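Putative secreted glycosylhydrolase (Parabacteroides distasonis ATCC 8503, PDB 3IMM) is a putative secreted glycoside hydrolase of the 3-keto-disaccharide hydrolase family, probably acting on carbohydrate, and carries a bound sodium ion. Local coordinates at residues G102-L108 with V143-D147; T61-V67 with S79-A85; L15-Y20 with S39-K43. All coordinates share one frame; numbering follows the deposited sequence.

Contact 1. Residues G102-L108 with V143-D147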
loop_
_atom_site.group_PDB
_atom_site.type_symbol
_atom_site.label_atom_id
_atom_site.label_comp_id
_atom_site.label_asym_id
_atom_site.label_seq_id
_atom_site.Cartn_x
_atom_site.Cartn_y
_atom_site.Cartn_z
ATOM N N GLY A 102 2.060 1.958 -7.338
ATOM C CA GLY A 102 1.331 3.177 -7.009
ATOM C C GLY A 102 -0.129 3.133 -7.441
ATOM O O GLY A 102 -0.849 4.067 -7.210
ATOM N N ALA A 103 -0.574 2.037 -8.051
ATOM C CA ALA A 103 -1.977 1.864 -8.295
ATOM C C ALA A 103 -2.740 1.622 -6.995
ATOM O O ALA A 103 -2.165 1.236 -5.980
ATOM C CB ALA A 103 -2.212 0.730 -9.241
ATOM N N ILE A 104 -4.055 1.807 -7.066
ATOM C CA ILE A 104 -4.974 1.299 -6.036
ATOM C C ILE A 104 -5.382 -0.082 -6.499
ATOM O O ILE A 104 -6.123 -0.262 -7.511
ATOM C CB ILE A 104 -6.202 2.220 -5.796
ATOM C CG1 ILE A 104 -5.763 3.661 -5.631
ATOM C CG2 ILE A 104 -7.020 1.763 -4.537
ATOM C CD1 ILE A 104 -4.824 3.831 -4.413
ATOM N N TYR A 105 -4.834 -1.078 -5.809
ATOM C CA TYR A 105 -4.866 -2.434 -6.282
ATOM C C TYR A 105 -6.297 -2.849 -6.528
ATOM O O TYR A 105 -7.169 -2.651 -5.687
ATOM C CB TYR A 105 -4.208 -3.455 -5.339
ATOM C CG TYR A 105 -4.393 -4.834 -5.877
ATOM C CD1 TYR A 105 -3.621 -5.268 -6.936
ATOM C CD2 TYR A 105 -5.416 -5.677 -5.410
ATOM C CE1 TYR A 105 -3.829 -6.511 -7.516
ATOM C CE2 TYR A 105 -5.622 -6.925 -5.983
ATOM C CZ TYR A 105 -4.803 -7.338 -7.020
ATOM O OH TYR A 105 -4.957 -8.552 -7.604
ATOM N N GLY A 106 -6.513 -3.441 -7.683
ATOM C CA GLY A 106 -7.855 -3.921 -8.076
ATOM C C GLY A 106 -8.886 -2.890 -8.473
ATOM O O GLY A 106 -10.020 -3.265 -8.893
ATOM N N HIS A 107 -8.497 -1.605 -8.426
ATOM C CA HIS A 107 -9.450 -0.490 -8.519
ATOM C C HIS A 107 -9.095 0.641 -9.487
ATOM O O HIS A 107 -9.985 1.184 -10.175
ATOM C CB HIS A 107 -9.731 0.064 -7.115
ATOM C CG HIS A 107 -10.465 -0.908 -6.245
ATOM N ND1 HIS A 107 -9.830 -1.909 -5.537
ATOM C CD2 HIS A 107 -11.791 -1.068 -6.022
ATOM C CE1 HIS A 107 -10.737 -2.624 -4.898
ATOM N NE2 HIS A 107 -11.936 -2.137 -5.180
ATOM N N LEU A 108 -7.823 1.026 -9.526
ATOM C CA LEU A 108 -7.393 2.181 -10.296
ATOM C C LEU A 108 -5.918 2.095 -10.666
ATOM O O LEU A 108 -5.061 1.916 -9.798
ATOM C CB LEU A 108 -7.662 3.476 -9.489
ATOM C CG LEU A 108 -7.303 4.794 -10.184
ATOM C CD1 LEU A 108 -8.264 5.067 -11.417
ATOM C CD2 LEU A 108 -7.312 5.925 -9.144
ATOM N N VAL A 143 1.164 9.924 -9.364
ATOM C CA VAL A 143 0.783 8.805 -10.204
ATOM C C VAL A 143 -0.693 8.395 -10.108
ATOM O O VAL A 143 -1.231 7.888 -11.065
ATOM C CB VAL A 143 1.704 7.570 -10.036
ATOM C CG1 VAL A 143 3.114 7.941 -10.534
ATOM C CG2 VAL A 143 1.750 7.072 -8.618
ATOM N N THR A 144 -1.346 8.653 -8.985
ATOM C CA THR A 144 -2.672 8.091 -8.742
ATOM C C THR A 144 -3.455 9.042 -7.890
ATOM O O THR A 144 -2.942 9.579 -6.908
ATOM C CB THR A 144 -2.560 6.691 -8.055
ATOM O OG1 THR A 144 -1.684 5.880 -8.844
ATOM C CG2 THR A 144 -3.929 6.003 -7.880
ATOM N N GLU A 145 -4.706 9.250 -8.284
ATOM C CA GLU A 145 -5.646 10.118 -7.557
ATOM C C GLU A 145 -7.009 9.471 -7.627
ATOM O O GLU A 145 -7.636 9.439 -8.686
ATOM C CB GLU A 145 -5.748 11.501 -8.188
ATOM C CG GLU A 145 -4.906 12.513 -7.525
ATOM C CD GLU A 145 -5.097 13.882 -8.081
ATOM O OE1 GLU A 145 -4.709 14.105 -9.231
ATOM O OE2 GLU A 145 -5.652 14.720 -7.361
HETATM N N MSE A 146 -7.465 8.964 -6.495
HETATM C CA MSE A 146 -8.722 8.275 -6.418
HETATM C C MSE A 146 -9.694 9.124 -5.640
HETATM O O MSE A 146 -9.392 9.561 -4.533
HETATM C CB MSE A 146 -8.557 6.967 -5.644
HETATM C CG MSE A 146 -9.900 6.309 -5.331
HETATM SE SE MSE A 146 -9.739 4.468 -4.742
HETATM C CE MSE A 146 -9.728 3.564 -6.361
ATOM N N ASP A 147 -10.887 9.285 -6.184
ATOM C CA ASP A 147 -12.072 9.684 -5.380
ATOM C C ASP A 147 -12.979 8.466 -5.208
ATOM O O ASP A 147 -13.744 8.140 -6.085
ATOM C CB ASP A 147 -12.834 10.835 -6.058
ATOM C CG ASP A 147 -14.066 11.309 -5.251
ATOM O OD1 ASP A 147 -14.555 10.621 -4.318
ATOM O OD2 ASP A 147 -14.590 12.366 -5.625
#
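Thr144 and the selenomethionine Met146 both reach from strand 143-147 into the loop 102-108, one with a hydroxyl, the other with a long apolar chain. Followed outward, Met146 starts with CB against Leu108 CD2 at 3.9 Å. CG leaves anti to the backbone N (chi1 170°) and the chain runs straight on, which carries SE over to Ile104, where it lies 3.8 Å from CG2. A bend at the last torsion (chi3 -87°) then tucks the terminal CE among three loop residues: it sits 3.6 Å from His107 CB and 3.7 Å from both Ile104 CG2 and Leu108 CB. These three belong to one tight turn: His107 and Leu108 both face Ile104 in a classic beta bulge, and Ile104 O accepts from both of their backbone N atoms. Thr144 splits its two branches. OG1 donates to Gly102 O at 2.6 Å, approaching from above the carbonyl plane and not along a lone pair. Thr144 CG2 packs 3.6 Å from Leu108 CD2, and also against Ile104. The imidazole of His107 is steadied within the loop by a nearly straight bond from ND1 to Tyr105 O (2.8 Å, 168°), the acceptor lying in the ring plane. Strand 143-147 is an outermost strand of its sheet, paired with strand 133-138, where Val143 and Thr144 form a second classic bulge facing Val136. On its other side the loop bonds through its backbone to Gln83 and Glu81 of strand 80-85, and Ile104 packs on Val80 and Ile82, so the loop bridges the edges of two sheets.

Contact 2. Residues T61-V67 with S79-A85. With NA (sodium ion), chain D.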
loop_
_atom_site.group_PDB
_atom_site.type_symbol
_atom_site.label_atom_id
_atom_site.label_comp_id
_atom_site.label_asym_id
_atom_site.label_seq_id
_atom_site.Cartn_x
_atom_site.Cartn_y
_atom_site.Cartn_z
ATOM N N THR A 61 8.841 -8.215 -7.269
ATOM C CA THR A 61 8.116 -7.773 -6.075
ATOM C C THR A 61 6.640 -7.417 -6.330
ATOM O O THR A 61 6.321 -6.698 -7.263
ATOM C CB THR A 61 8.831 -6.565 -5.449
ATOM O OG1 THR A 61 10.049 -7.021 -4.885
ATOM C CG2 THR A 61 7.998 -5.906 -4.357
ATOM N N ASN A 62 5.756 -7.940 -5.495
ATOM C CA ASN A 62 4.343 -7.572 -5.514
ATOM C C ASN A 62 3.869 -7.462 -4.061
ATOM O O ASN A 62 3.733 -8.455 -3.363
ATOM C CB ASN A 62 3.493 -8.612 -6.315
ATOM C CG ASN A 62 1.996 -8.267 -6.345
ATOM O OD1 ASN A 62 1.517 -7.365 -5.642
ATOM N ND2 ASN A 62 1.254 -8.990 -7.169
ATOM N N SER A 63 3.642 -6.245 -3.609
ATOM C CA SER A 63 3.338 -5.981 -2.195
ATOM C C SER A 63 2.372 -4.791 -2.140
ATOM O O SER A 63 1.755 -4.465 -3.126
ATOM C CB SER A 63 4.637 -5.723 -1.427
ATOM O OG SER A 63 4.413 -5.607 -0.022
ATOM N N GLY A 64 2.203 -4.152 -0.997
ATOM C CA GLY A 64 1.217 -3.070 -0.917
ATOM C C GLY A 64 1.125 -2.473 0.459
ATOM O O GLY A 64 1.447 -3.117 1.438
ATOM N N VAL A 65 0.704 -1.217 0.508
ATOM C CA VAL A 65 0.459 -0.512 1.740
ATOM C C VAL A 65 -1.054 -0.542 1.921
ATOM O O VAL A 65 -1.809 -0.229 0.975
ATOM C CB VAL A 65 0.992 0.926 1.652
ATOM C CG1 VAL A 65 0.757 1.648 2.960
ATOM C CG2 VAL A 65 2.527 0.914 1.289
ATOM N N VAL A 66 -1.505 -0.914 3.113
ATOM C CA VAL A 66 -2.933 -1.012 3.395
ATOM C C VAL A 66 -3.337 0.151 4.275
ATOM O O VAL A 66 -2.675 0.433 5.245
ATOM C CB VAL A 66 -3.280 -2.369 4.034
ATOM C CG1 VAL A 66 -4.759 -2.484 4.322
ATOM C CG2 VAL A 66 -2.842 -3.500 3.078
ATOM N N VAL A 67 -4.395 0.852 3.901
ATOM C CA VAL A 67 -4.917 1.978 4.698
ATOM C C VAL A 67 -6.398 1.727 4.942
ATOM O O VAL A 67 -7.030 0.843 4.304
ATOM C CB VAL A 67 -4.675 3.370 4.023
ATOM C CG1 VAL A 67 -3.159 3.620 3.830
ATOM C CG2 VAL A 67 -5.449 3.517 2.658
ATOM N N SER A 79 -10.533 -2.825 3.428
ATOM C CA SER A 79 -9.379 -1.928 3.376
ATOM C C SER A 79 -9.130 -1.417 1.961
ATOM O O SER A 79 -9.728 -1.890 0.994
ATOM C CB SER A 79 -8.095 -2.618 3.897
ATOM O OG SER A 79 -7.693 -3.688 3.042
ATOM N N VAL A 80 -8.217 -0.452 1.864
ATOM C CA VAL A 80 -7.724 0.006 0.565
ATOM C C VAL A 80 -6.231 -0.321 0.475
ATOM O O VAL A 80 -5.475 -0.128 1.461
ATOM C CB VAL A 80 -7.964 1.524 0.423
ATOM C CG1 VAL A 80 -7.320 2.055 -0.847
ATOM C CG2 VAL A 80 -9.460 1.794 0.537
ATOM N N GLU A 81 -5.806 -0.840 -0.680
ATOM C CA GLU A 81 -4.412 -1.211 -0.899
ATOM C C GLU A 81 -3.785 -0.405 -2.040
ATOM O O GLU A 81 -4.277 -0.374 -3.189
ATOM C CB GLU A 81 -4.256 -2.693 -1.212
ATOM C CG GLU A 81 -2.845 -3.074 -1.559
ATOM C CD GLU A 81 -2.728 -4.541 -1.908
ATOM O OE1 GLU A 81 -3.772 -5.183 -2.162
ATOM O OE2 GLU A 81 -1.581 -5.034 -1.949
ATOM N N ILE A 82 -2.694 0.257 -1.671
ATOM C CA ILE A 82 -1.829 0.935 -2.598
ATOM C C ILE A 82 -0.780 -0.081 -3.027
ATOM O O ILE A 82 0.017 -0.543 -2.226
ATOM C CB ILE A 82 -1.141 2.172 -2.008
ATOM C CG1 ILE A 82 -2.168 3.241 -1.573
ATOM C CG2 ILE A 82 -0.231 2.790 -3.128
ATOM C CD1 ILE A 82 -2.979 2.957 -0.310
ATOM N N GLN A 83 -0.843 -0.449 -4.301
ATOM C CA GLN A 83 0.060 -1.442 -4.864
ATOM C C GLN A 83 1.522 -0.996 -4.857
ATOM O O GLN A 83 1.848 0.131 -5.245
ATOM C CB GLN A 83 -0.346 -1.687 -6.314
ATOM C CG GLN A 83 0.441 -2.739 -7.056
ATOM C CD GLN A 83 0.103 -4.142 -6.662
ATOM O OE1 GLN A 83 -0.509 -4.377 -5.625
ATOM N NE2 GLN A 83 0.481 -5.093 -7.505
ATOM N N ILE A 84 2.404 -1.917 -4.490
ATOM C CA ILE A 84 3.842 -1.754 -4.681
ATOM C C ILE A 84 4.285 -2.919 -5.512
ATOM O O ILE A 84 4.009 -4.062 -5.171
ATOM C CB ILE A 84 4.649 -1.756 -3.357
ATOM C CG1 ILE A 84 4.340 -0.537 -2.536
ATOM C CG2 ILE A 84 6.145 -1.747 -3.658
ATOM C CD1 ILE A 84 4.965 -0.562 -1.170
ATOM N N ALA A 85 4.943 -2.641 -6.629
ATOM C CA ALA A 85 5.286 -3.688 -7.555
ATOM C C ALA A 85 6.506 -3.316 -8.360
ATOM O O ALA A 85 6.747 -2.152 -8.659
ATOM C CB ALA A 85 4.086 -4.012 -8.508
HETATM NA NA NA D . -0.067 -6.047 -3.946
#
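Strands 62-67 and 80-85 pair antiparallel, their axes 4.3 Å apart at closest, through two-way backbone bonds at Ser63-Ile84, Val65-Ile82 and Val67-Val80. On the face that bears Asn62, Glu81 and Gln83, four oxygens hold a sodium ion. Gln83 OE1 is the nearest ligand at 2.4 Å, followed by the backbone Ser63 O at 2.5 Å; Asn62 OD1 and Glu81 OE2 each stand 2.7 Å from the ion. Gln83 leaves its strand with CG anti to the backbone N and bends at chi2 (75°), a turn that brings its amide beside that of Asn62. The two amide planes are 75° apart, and Gln83 NE2 gives Asn62 OD1 only a weak bond, its stronger partner being Glu99 O. Glu81 instead extends across Gly64, and OE2, which also accepts from Gln183 NE2, lies 3.6 Å from Gly64 CA. A CB on this glycine would collide with that carboxylate, so its absence leaves the metal ligand room. Further along the same face Val66 CG1 presses tightly on Ser79 CB (3.4 Å). The opposite face, Ser63 apart, is apolar: Val65 CG2 meets Ile84 CD1 at 3.8 Å, and Val67 CG2 touches Ile82 CD1. These side chains point into the core and pack on Leu51, Leu53 and Phe55 of strand 49-57, on Met125 and Ile127 of strand 122-130 and on Phe193 of strand 191-200. The hairpin thus forms one side of a five-stranded antiparallel sheet laid against a six-stranded one, with strand 179-182 beside strand 62-69 and loop 102-108 bonding to strand 80-85.

Contact 3. Residues L15-Y20 with S39-K43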
loop_
_atom_site.group_PDB
_atom_site.type_symbol
_atom_site.label_atom_id
_atom_site.label_comp_id
_atom_site.label_asym_id
_atom_site.label_seq_id
_atom_site.Cartn_x
_atom_site.Cartn_y
_atom_site.Cartn_z
ATOM N N LEU A 15 9.482 -0.817 16.668
ATOM C CA LEU A 15 8.153 -1.330 16.380
ATOM C C LEU A 15 7.214 -1.319 17.607
ATOM O O LEU A 15 6.197 -2.009 17.624
ATOM C CB LEU A 15 8.237 -2.710 15.682
ATOM C CG LEU A 15 9.152 -2.785 14.427
ATOM C CD1 LEU A 15 9.310 -4.209 13.864
ATOM C CD2 LEU A 15 8.665 -1.858 13.326
ATOM N N GLU A 16 7.513 -0.466 18.582
ATOM C CA GLU A 16 6.749 -0.389 19.842
ATOM C C GLU A 16 5.273 -0.087 19.626
ATOM O O GLU A 16 4.426 -0.496 20.437
ATOM C CB GLU A 16 7.354 0.678 20.757
ATOM C CG GLU A 16 7.276 2.099 20.159
ATOM C CD GLU A 16 8.159 3.126 20.856
ATOM O OE1 GLU A 16 8.484 2.943 22.048
ATOM O OE2 GLU A 16 8.479 4.143 20.201
ATOM N N ASN A 17 4.960 0.632 18.540
ATOM C CA ASN A 17 3.582 1.016 18.221
ATOM C C ASN A 17 2.933 0.191 17.120
ATOM O O ASN A 17 1.920 0.617 16.563
ATOM C CB ASN A 17 3.509 2.504 17.856
ATOM C CG ASN A 17 4.009 3.376 18.969
ATOM O OD1 ASN A 17 3.887 3.006 20.127
ATOM N ND2 ASN A 17 4.585 4.526 18.639
ATOM N N ALA A 18 3.453 -1.022 16.891
ATOM C CA ALA A 18 2.907 -1.931 15.908
ATOM C C ALA A 18 2.402 -3.243 16.500
ATOM O O ALA A 18 2.909 -3.715 17.531
ATOM C CB ALA A 18 3.952 -2.243 14.829
ATOM N N ASN A 19 1.365 -3.812 15.880
ATOM C CA ASN A 19 0.965 -5.185 16.169
ATOM C C ASN A 19 1.545 -6.049 15.063
ATOM O O ASN A 19 1.280 -5.849 13.864
ATOM C CB ASN A 19 -0.558 -5.382 16.239
ATOM C CG ASN A 19 -1.207 -4.714 17.453
ATOM O OD1 ASN A 19 -2.221 -4.012 17.317
ATOM N ND2 ASN A 19 -0.650 -4.944 18.632
ATOM N N TYR A 20 2.364 -6.994 15.487
ATOM C CA TYR A 20 3.070 -7.905 14.604
ATOM C C TYR A 20 3.664 -9.073 15.409
ATOM O O TYR A 20 3.861 -9.009 16.633
ATOM C CB TYR A 20 4.219 -7.191 13.904
ATOM C CG TYR A 20 5.278 -6.764 14.862
ATOM C CD1 TYR A 20 5.080 -5.679 15.707
ATOM C CD2 TYR A 20 6.460 -7.495 14.991
ATOM C CE1 TYR A 20 6.042 -5.326 16.626
ATOM C CE2 TYR A 20 7.442 -7.129 15.893
ATOM C CZ TYR A 20 7.226 -6.057 16.719
ATOM O OH TYR A 20 8.205 -5.700 17.625
ATOM N N SER A 39 0.925 -9.810 7.977
ATOM C CA SER A 39 1.034 -8.367 7.913
ATOM C C SER A 39 1.532 -7.732 9.220
ATOM O O SER A 39 1.573 -8.379 10.285
ATOM C CB SER A 39 -0.336 -7.774 7.524
ATOM O OG SER A 39 -0.787 -8.228 6.246
ATOM N N ILE A 40 1.890 -6.455 9.141
ATOM C CA ILE A 40 2.243 -5.642 10.325
ATOM C C ILE A 40 1.275 -4.458 10.351
ATOM O O ILE A 40 0.998 -3.859 9.300
ATOM C CB ILE A 40 3.744 -5.150 10.296
ATOM C CG1 ILE A 40 4.079 -4.283 11.522
ATOM C CG2 ILE A 40 4.121 -4.405 8.957
ATOM C CD1 ILE A 40 5.518 -4.235 11.857
ATOM N N TRP A 41 0.731 -4.137 11.530
ATOM C CA TRP A 41 -0.295 -3.120 11.618
ATOM C C TRP A 41 0.066 -2.097 12.634
ATOM O O TRP A 41 0.781 -2.385 13.599
ATOM C CB TRP A 41 -1.664 -3.708 11.994
ATOM C CG TRP A 41 -2.139 -4.780 11.048
ATOM C CD1 TRP A 41 -2.058 -6.117 11.237
ATOM C CD2 TRP A 41 -2.748 -4.586 9.768
ATOM N NE1 TRP A 41 -2.567 -6.780 10.143
ATOM C CE2 TRP A 41 -3.000 -5.860 9.230
ATOM C CE3 TRP A 41 -3.143 -3.457 9.046
ATOM C CZ2 TRP A 41 -3.610 -6.042 7.988
ATOM C CZ3 TRP A 41 -3.729 -3.626 7.825
ATOM C CH2 TRP A 41 -3.949 -4.919 7.296
ATOM N N THR A 42 -0.475 -0.896 12.431
ATOM C CA THR A 42 -0.482 0.090 13.474
ATOM C C THR A 42 -1.391 -0.406 14.601
ATOM O O THR A 42 -2.325 -1.175 14.367
ATOM C CB THR A 42 -0.947 1.471 12.947
ATOM O OG1 THR A 42 -2.224 1.339 12.339
ATOM C CG2 THR A 42 0.045 2.038 11.933
ATOM N N LYS A 43 -1.096 0.016 15.832
ATOM C CA LYS A 43 -1.943 -0.305 16.961
ATOM C C LYS A 43 -3.144 0.654 17.017
ATOM O O LYS A 43 -4.170 0.348 17.645
ATOM C CB LYS A 43 -1.154 -0.201 18.274
ATOM C CG LYS A 43 -0.168 -1.322 18.536
ATOM C CD LYS A 43 0.434 -1.122 19.950
ATOM C CE LYS A 43 1.286 -2.288 20.357
ATOM N NZ LYS A 43 2.031 -1.909 21.534
HETATM O O HOH W 1 -3.610 -3.428 15.165
HETATM O O HOH W 2 -4.105 -2.495 18.774
#
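Lys43 reaches across the turn at 15-18 and donates from NZ to Glu16 O at 3.0 Å, nearly along the C=O axis, while its backbone N bonds to Asn17 O. Its chain is extended beyond CG, which lays the methylenes alongside the turn, CE 3.6 Å from Ala18 O. The strands themselves are joined by the reciprocal bonds of Asn19 and Trp41, Asn19 N to Trp41 O at 2.8 Å and Trp41 N to Asn19 O at 2.9 Å. Asn19, modelled in two conformers, crosses the Lys43 chain at about a right angle in the one described, and its OD1 accepts from two waters, one also donating to Thr42 O and the other to Lys43 O. Farther in, Ile40 sends CG1 anti to the backbone N (chi1 179°), against both Ala18 CB at 3.9 Å and Tyr20 CB at 3.8 Å. Its CD1 ends near Leu15 CD2 and reaches Tyr20 CG obliquely to the ring, over one face of which Leu15 CD1 sits, toward the rim. Replacing Ile40 with an alanine would probably open a gap between Ala18, Tyr20 and Leu15 and leave the tyrosine ring less firmly held. Trp25 also packs on Ile40 and Tyr20, and Trp41 meets Trp75 edge-to-face. A type I turn from Leu15 to Ala18 leads into the antiparallel bridge, in which short strand 18-19 forms an outer edge of the five-stranded sheet, consistent with the concanavalin-like beta-sandwich of this family.

In the fold
From the N terminus, contact 3 comes first: residues 39-43 return to 15-20 and close a loop that includes the small sheet of strands 25-28 and 31-34. Contact 2 follows as a hairpin closed by 79-85 on 61-67, and contact 1 last, when strand 143-147 meets loop 102-108 after two intervening strands. The three closures run in series, with none enclosing or crossing another. Contacts 2 and 3 belong to the same five-stranded sheet and touch where Val66 packs on Trp41. Contact 1 adjoins contact 2 through Ala103 and Tyr105, tying that sheet's other edge to the six-stranded sheet. Contacts 1 and 3 lie about 25 Å apart, centre to centre.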